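Local coordinates for SusD superfamily protein (Bacteroides thetaiotaomicron VPI-5482, PDB 3HDX) that probably binds polysaccharide at the outer membrane and, as a SusD homologue, may help in carbohydrate uptake, at residues A[362-371]-A[383-394]. Numbering follows the deposited sequence.
Sequences RLEDITLLRA and AVSYLNMIRTNR. With EDO (1,2-ethanediol), chain G.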
ATOM      1  N   ARG A 362      -4.372  -2.158  -6.751  1.00 13.34           N
ATOM      2  CA  ARG A 362      -5.505  -2.488  -7.574  1.00 13.57           C
ATOM      3  C   ARG A 362      -5.129  -2.152  -9.018  1.00 12.19           C
ATOM      4  O   ARG A 362      -4.107  -1.496  -9.273  1.00 11.40           O
ATOM      5  CB  ARG A 362      -6.770  -1.743  -7.120  1.00 13.36           C
ATOM      6  CG  ARG A 362      -6.631  -0.216  -7.043  1.00 12.89           C
ATOM      7  CD  ARG A 362      -7.850   0.345  -6.291  1.00 12.40           C
ATOM      8  NE  ARG A 362      -7.821   1.803  -6.100  1.00 12.81           N
ATOM      9  CZ  ARG A 362      -8.324   2.692  -6.954  1.00 12.82           C
ATOM     10  NH1 ARG A 362      -8.814   2.331  -8.126  1.00 13.12           N
ATOM     11  NH2 ARG A 362      -8.295   3.974  -6.645  1.00 11.87           N
ATOM     12  N   LEU A 363      -5.977  -2.557  -9.966  1.00 11.54           N
ATOM     13  CA  LEU A 363      -5.627  -2.398 -11.387  0.50 11.39           C
ATOM     14  C   LEU A 363      -5.291  -0.982 -11.814  1.00 11.14           C
ATOM     15  O   LEU A 363      -4.387  -0.767 -12.627  1.00 11.62           O
ATOM     16  CB  LEU A 363      -6.659  -3.017 -12.353  0.50 12.12           C
ATOM     17  CG  LEU A 363      -6.452  -4.516 -12.596  0.50 11.45           C
ATOM     18  CD1 LEU A 363      -7.623  -5.105 -13.379  0.50 11.36           C
ATOM     19  CD2 LEU A 363      -5.140  -4.826 -13.281  0.50 12.65           C
ATOM     20  N   GLU A 364      -5.972   0.000 -11.238  1.00 11.50           N
ATOM     21  CA  GLU A 364      -5.718   1.397 -11.642  1.00 10.82           C
ATOM     22  C   GLU A 364      -4.288   1.829 -11.262  1.00 10.79           C
ATOM     23  O   GLU A 364      -3.623   2.568 -12.004  1.00 12.35           O
ATOM     24  CB  GLU A 364      -6.750   2.372 -11.046  1.00 11.47           C
ATOM     25  CG  GLU A 364      -8.191   2.217 -11.583  1.00 12.08           C
ATOM     26  CD  GLU A 364      -8.992   1.068 -11.013  1.00 12.06           C
ATOM     27  OE1 GLU A 364      -8.468   0.303 -10.150  1.00 12.15           O
ATOM     28  OE2 GLU A 364     -10.166   0.961 -11.408  1.00 12.98           O
ATOM     29  N   ASP A 365      -3.850   1.411 -10.078  1.00 10.83           N
ATOM     30  CA  ASP A 365      -2.473   1.677  -9.618  1.00 10.91           C
ATOM     31  C   ASP A 365      -1.457   1.081 -10.604  1.00 10.22           C
ATOM     32  O   ASP A 365      -0.574   1.779 -11.098  1.00 11.60           O
ATOM     33  CB  ASP A 365      -2.234   1.152  -8.213  1.00 10.19           C
ATOM     34  CG  ASP A 365      -0.757   1.161  -7.827  1.00 11.87           C
ATOM     35  OD1 ASP A 365      -0.077   2.186  -8.081  1.00 14.33           O
ATOM     36  OD2 ASP A 365      -0.274   0.125  -7.291  1.00 13.96           O
ATOM     37  N   ILE A 366      -1.620  -0.215 -10.877  1.00 11.58           N
ATOM     38  CA  ILE A 366      -0.689  -0.933 -11.735  1.00 10.04           C
ATOM     39  C   ILE A 366      -0.690  -0.386 -13.178  1.00  9.90           C
ATOM     40  O   ILE A 366       0.355  -0.303 -13.811  1.00 11.10           O
ATOM     41  CB  ILE A 366      -0.952  -2.454 -11.700  1.00 11.76           C
ATOM     42  CG1 ILE A 366      -0.765  -3.011 -10.262  1.00 12.56           C
ATOM     43  CG2 ILE A 366      -0.048  -3.206 -12.679  1.00 12.19           C
ATOM     44  CD1 ILE A 366       0.577  -2.807  -9.614  1.00 13.71           C
ATOM     45  N   THR A 367      -1.863   0.037 -13.658  1.00 11.20           N
ATOM     46  CA  THR A 367      -2.001   0.630 -14.981  1.00 10.88           C
ATOM     47  C   THR A 367      -1.293   1.962 -15.066  1.00 10.97           C
ATOM     48  O   THR A 367      -0.546   2.204 -16.029  1.00 12.38           O
ATOM     49  CB  THR A 367      -3.479   0.712 -15.374  1.00 11.98           C
ATOM     50  OG1 THR A 367      -4.015  -0.623 -15.347  1.00 13.18           O
ATOM     51  CG2 THR A 367      -3.694   1.389 -16.754  1.00 13.05           C
ATOM     52  N   LEU A 368      -1.426   2.776 -14.017  1.00 10.46           N
ATOM     53  CA  LEU A 368      -0.718   4.081 -13.990  1.00 11.69           C
ATOM     54  C   LEU A 368       0.776   3.851 -13.796  1.00 11.13           C
ATOM     55  O   LEU A 368       1.585   4.582 -14.357  1.00 11.05           O
ATOM     56  CB  LEU A 368      -1.303   5.059 -12.936  1.00 10.87           C
ATOM     57  CG  LEU A 368      -2.722   5.537 -13.239  1.00 11.67           C
ATOM     58  CD1 LEU A 368      -3.383   6.213 -11.995  1.00 12.70           C
ATOM     59  CD2 LEU A 368      -2.752   6.465 -14.496  1.00 13.39           C
ATOM     60  N   LEU A 369       1.156   2.811 -13.045  1.00 11.45           N
ATOM     61  CA  LEU A 369       2.585   2.463 -12.849  1.00 10.81           C
ATOM     62  C   LEU A 369       3.190   2.100 -14.187  1.00 11.50           C
ATOM     63  O   LEU A 369       4.334   2.462 -14.483  1.00 11.62           O
ATOM     64  CB  LEU A 369       2.725   1.333 -11.800  1.00 10.69           C
ATOM     65  CG  LEU A 369       4.183   1.074 -11.401  1.00 10.26           C
ATOM     66  CD1 LEU A 369       4.788   2.278 -10.614  1.00 13.40           C
ATOM     67  CD2 LEU A 369       4.267  -0.261 -10.597  1.00 11.10           C
ATOM     68  N   ARG A 370       2.456   1.310 -14.959  1.00 12.10           N
ATOM     69  CA  ARG A 370       2.906   0.946 -16.297  1.00 11.89           C
ATOM     70  C   ARG A 370       3.146   2.198 -17.166  1.00 11.32           C
ATOM     71  O   ARG A 370       4.134   2.245 -17.891  1.00 11.75           O
ATOM     72  CB  ARG A 370       1.933  -0.027 -16.973  1.00 12.56           C
ATOM     73  CG  ARG A 370       2.526  -0.627 -18.212  1.00 14.25           C
ATOM     74  CD  ARG A 370       1.568  -1.558 -18.843  1.00 15.09           C
ATOM     75  NE  ARG A 370       2.159  -2.275 -19.951  1.00 14.55           N
ATOM     76  CZ  ARG A 370       1.507  -3.231 -20.605  1.00 15.24           C
ATOM     77  NH1 ARG A 370       0.267  -3.616 -20.229  1.00 15.73           N
ATOM     78  NH2 ARG A 370       2.136  -3.851 -21.596  1.00 15.62           N
ATOM     79  N   ALA A 371       2.215   3.151 -17.119  1.00 11.17           N
ATOM     80  CA  ALA A 371       2.384   4.438 -17.832  1.00 11.42           C
ATOM     81  C   ALA A 371       3.661   5.168 -17.394  1.00 12.10           C
ATOM     82  O   ALA A 371       4.457   5.606 -18.221  1.00 11.55           O
ATOM     83  CB  ALA A 371       1.135   5.307 -17.695  1.00 12.22           C
ATOM     84  N   ALA A 383       2.596   5.002 -23.239  1.00 15.48           N
ATOM     85  CA  ALA A 383       2.093   5.322 -21.911  1.00 13.20           C
ATOM     86  C   ALA A 383       0.698   5.935 -21.946  1.00 14.19           C
ATOM     87  O   ALA A 383      -0.135   5.693 -21.049  1.00 14.50           O
ATOM     88  CB  ALA A 383       3.062   6.282 -21.206  1.00 13.46           C
ATOM     89  N   VAL A 384       0.438   6.727 -22.993  1.00 14.30           N
ATOM     90  CA  VAL A 384      -0.824   7.465 -23.105  1.00 15.07           C
ATOM     91  C   VAL A 384      -2.023   6.549 -23.101  1.00 15.12           C
ATOM     92  O   VAL A 384      -3.022   6.869 -22.444  1.00 14.76           O
ATOM     93  CB  VAL A 384      -0.824   8.423 -24.353  1.00 16.64           C
ATOM     94  CG1 VAL A 384      -2.211   9.004 -24.616  1.00 16.98           C
ATOM     95  CG2 VAL A 384       0.216   9.546 -24.178  1.00 17.47           C
ATOM     96  N   SER A 385      -1.941   5.399 -23.791  1.00 15.72           N
ATOM     97  CA  SER A 385      -3.101   4.492 -23.806  0.50 16.13           C
ATOM     98  C   SER A 385      -3.468   4.017 -22.393  1.00 14.85           C
ATOM     99  O   SER A 385      -4.628   3.962 -22.062  1.00 15.05           O
ATOM    100  CB  SER A 385      -2.904   3.291 -24.726  0.50 17.89           C
ATOM    101  OG  SER A 385      -1.909   2.441 -24.234  0.50 19.15           O
ATOM    102  N   TYR A 386      -2.472   3.764 -21.550  1.00 14.07           N
ATOM    103  CA  TYR A 386      -2.710   3.306 -20.165  1.00 12.69           C
ATOM    104  C   TYR A 386      -3.293   4.434 -19.293  1.00 11.66           C
ATOM    105  O   TYR A 386      -4.200   4.206 -18.516  1.00 14.09           O
ATOM    106  CB  TYR A 386      -1.443   2.678 -19.580  1.00 12.68           C
ATOM    107  CG  TYR A 386      -1.070   1.471 -20.415  1.00 13.41           C
ATOM    108  CD1 TYR A 386      -1.854   0.334 -20.386  1.00 15.09           C
ATOM    109  CD2 TYR A 386       0.047   1.493 -21.249  1.00 14.86           C
ATOM    110  CE1 TYR A 386      -1.549  -0.795 -21.207  1.00 16.55           C
ATOM    111  CE2 TYR A 386       0.367   0.417 -22.041  1.00 15.95           C
ATOM    112  CZ  TYR A 386      -0.432  -0.728 -22.022  1.00 15.59           C
ATOM    113  OH  TYR A 386      -0.075  -1.766 -22.868  1.00 21.21           O
ATOM    114  N   LEU A 387      -2.750   5.630 -19.430  1.00 12.26           N
ATOM    115  CA  LEU A 387      -3.301   6.814 -18.766  1.00 12.60           C
ATOM    116  C   LEU A 387      -4.776   6.984 -19.141  1.00 12.72           C
ATOM    117  O   LEU A 387      -5.628   7.199 -18.268  1.00 12.46           O
ATOM    118  CB  LEU A 387      -2.524   8.072 -19.169  1.00 12.31           C
ATOM    119  CG  LEU A 387      -3.024   9.390 -18.554  1.00 12.48           C
ATOM    120  CD1 LEU A 387      -3.101   9.337 -17.004  1.00 12.66           C
ATOM    121  CD2 LEU A 387      -2.199  10.591 -19.024  1.00 12.29           C
ATOM    122  N   ASN A 388      -5.072   6.893 -20.443  1.00 13.62           N
ATOM    123  CA  ASN A 388      -6.447   7.044 -20.911  1.00 13.85           C
ATOM    124  C   ASN A 388      -7.431   6.027 -20.349  1.00 14.22           C
ATOM    125  O   ASN A 388      -8.601   6.358 -20.164  1.00 14.99           O
ATOM    126  CB  ASN A 388      -6.531   7.092 -22.450  1.00 13.84           C
ATOM    127  CG  ASN A 388      -6.107   8.432 -23.023  1.00 13.58           C
ATOM    128  OD1 ASN A 388      -6.218   9.469 -22.348  1.00 14.48           O
ATOM    129  ND2 ASN A 388      -5.650   8.434 -24.268  1.00 15.87           N
HETATM  130  N   MSE A 389      -6.965   4.803 -20.080  1.00 14.48           N
HETATM  131  CA  MSE A 389      -7.823   3.787 -19.476  1.00 14.75           C
HETATM  132  C   MSE A 389      -8.428   4.258 -18.164  1.00 13.64           C
HETATM  133  O   MSE A 389      -9.622   4.014 -17.872  1.00 15.42           O
HETATM  134  CB  MSE A 389      -7.099   2.466 -19.264  1.00 15.05           C
HETATM  135  CG  MSE A 389      -6.749   1.760 -20.505  1.00 16.33           C
HETATM  136 SE   MSE A 389      -5.789   0.125 -20.170  0.75 17.13          SE
HETATM  137  CE  MSE A 389      -5.236  -0.156 -22.012  1.00 21.06           C
ATOM    138  N   ILE A 390      -7.605   4.929 -17.361  1.00 12.82           N
ATOM    139  CA  ILE A 390      -8.054   5.446 -16.078  1.00 13.72           C
ATOM    140  C   ILE A 390      -8.929   6.692 -16.294  1.00 12.84           C
ATOM    141  O   ILE A 390     -10.043   6.777 -15.742  1.00 13.32           O
ATOM    142  CB  ILE A 390      -6.859   5.757 -15.169  1.00 14.99           C
ATOM    143  CG1 ILE A 390      -5.901   4.493 -15.067  1.00 17.71           C
ATOM    144  CG2 ILE A 390      -7.416   6.382 -13.857  1.00 15.10           C
ATOM    145  CD1 ILE A 390      -6.497   3.173 -14.841  1.00 18.78           C
ATOM    146  N   ARG A 391      -8.439   7.645 -17.115  1.00 12.18           N
ATOM    147  CA  ARG A 391      -9.188   8.893 -17.368  1.00 12.48           C
ATOM    148  C   ARG A 391     -10.615   8.655 -17.838  1.00 12.78           C
ATOM    149  O   ARG A 391     -11.570   9.225 -17.268  1.00 14.25           O
ATOM    150  CB  ARG A 391      -8.468   9.724 -18.396  1.00 12.69           C
ATOM    151  CG  ARG A 391      -7.168  10.365 -17.904  1.00 12.05           C
ATOM    152  CD  ARG A 391      -6.503  11.120 -19.055  1.00 13.07           C
ATOM    153  NE  ARG A 391      -7.381  12.164 -19.575  1.00 13.44           N
ATOM    154  CZ  ARG A 391      -7.456  13.416 -19.103  1.00 12.67           C
ATOM    155  NH1 ARG A 391      -6.679  13.850 -18.085  1.00 13.12           N
ATOM    156  NH2 ARG A 391      -8.333  14.257 -19.654  1.00 14.01           N
ATOM    157  N   THR A 392     -10.756   7.767 -18.822  1.00 13.98           N
ATOM    158  CA  THR A 392     -12.070   7.521 -19.436  1.00 14.48           C
ATOM    159  C   THR A 392     -13.032   6.726 -18.554  1.00 15.49           C
ATOM    160  O   THR A 392     -14.221   6.595 -18.933  1.00 18.07           O
ATOM    161  CB  THR A 392     -11.950   6.888 -20.833  1.00 15.83           C
ATOM    162  OG1 THR A 392     -11.354   5.604 -20.715  1.00 17.84           O
ATOM    163  CG2 THR A 392     -11.114   7.790 -21.766  1.00 16.49           C
ATOM    164  N   ASN A 393     -12.550   6.131 -17.437  1.00 13.32           N
ATOM    165  CA  ASN A 393     -13.447   5.522 -16.452  1.00 13.54           C
ATOM    166  C   ASN A 393     -13.755   6.502 -15.298  1.00 12.30           C
ATOM    167  O   ASN A 393     -14.398   6.126 -14.304  1.00 13.43           O
ATOM    168  CB  ASN A 393     -12.909   4.230 -15.894  1.00 14.28           C
ATOM    169  CG  ASN A 393     -14.013   3.292 -15.402  1.00 16.47           C
ATOM    170  OD1 ASN A 393     -15.110   3.205 -15.992  1.00 17.55           O
ATOM    171  ND2 ASN A 393     -13.722   2.565 -14.333  1.00 15.55           N
ATOM    172  N   ARG A 394     -13.298   7.752 -15.433  1.00 12.31           N
ATOM    173  CA  ARG A 394     -13.493   8.799 -14.432  1.00 13.07           C
ATOM    174  C   ARG A 394     -14.041  10.089 -15.032  1.00 14.15           C
ATOM    175  O   ARG A 394     -13.850  11.192 -14.476  1.00 15.27           O
ATOM    176  CB  ARG A 394     -12.166   9.056 -13.710  1.00 13.53           C
ATOM    177  CG  ARG A 394     -11.613   7.850 -12.945  1.00 13.13           C
ATOM    178  CD  ARG A 394     -12.469   7.517 -11.769  1.00 12.96           C
ATOM    179  NE  ARG A 394     -11.947   6.360 -11.059  1.00 12.43           N
ATOM    180  CZ  ARG A 394     -12.465   5.126 -11.056  1.00 13.38           C
ATOM    181  NH1 ARG A 394     -13.542   4.794 -11.763  1.00 14.24           N
ATOM    182  NH2 ARG A 394     -11.886   4.175 -10.313  1.00 13.04           N
TER
HETATM  183  C1  EDO G 606      -8.489  17.703 -18.968  1.00 25.56           C
HETATM  184  O1  EDO G 606      -9.220  16.759 -18.154  1.00 19.88           O
HETATM  185  C2  EDO G 606      -9.307  18.941 -19.289  1.00 26.11           C
HETATM  186  O2  EDO G 606      -9.692  19.623 -18.085  1.00 27.57           O
HETATM  187  O   HOH W   1     -11.012   2.714 -13.437  1.00 16.74           O
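Ala-371 and Ala-383 lie side by side where 363-371 and 383-391 come closest, Ala-371 CB 4.1 Å from Ala-383 CB; such small side chains let the backbones of this antiparallel helical hairpin approach, and CB of Ala-383 rests on the Ala-371 carbonyl oxygen. Farther from this close end, branched aliphatic residues fill the widening seam. Ile-390 is central: CG1 lies anti to its carbonyl carbon (chi1 -52°) and packs on CD2 of Leu-368, while chi2 turns CD1 to Glu-364 CA, 3.7 Å away, and against Thr-367 CG2. Leu-368 CD2 also meets Leu-387 CD1.

Beside the alanines, the extended Arg-370 chain lies over the Tyr-386 ring. Its CD makes a CH-pi contact 3.8 Å from the centroid, almost on the ring normal, and the guanidinium, tilted 21° from the ring, covers the hydroxyl without hydrogen bonding to it; its NE makes a salt bridge with Glu-217.

At the other end, polar groups close the seam. Arg-362 NH1 makes a salt bridge to Glu-364 OE1 at 2.9 Å, though its hydrogen bond is weak. OE2, bonded to Thr-235 N, also forms a long salt bridge with Arg-394 NH2, well out of the guanidinium plane. A water links OE2 to Asn-393 ND2. Glu-423 pairs with both arginines and Glu-427 with Arg-362, probably offsetting their like charges.

Helix 409-423 packs against both helices, 363-376 and 380-391; helices 213-226 and 196-209 flank 363-376, within the helical SusD fold.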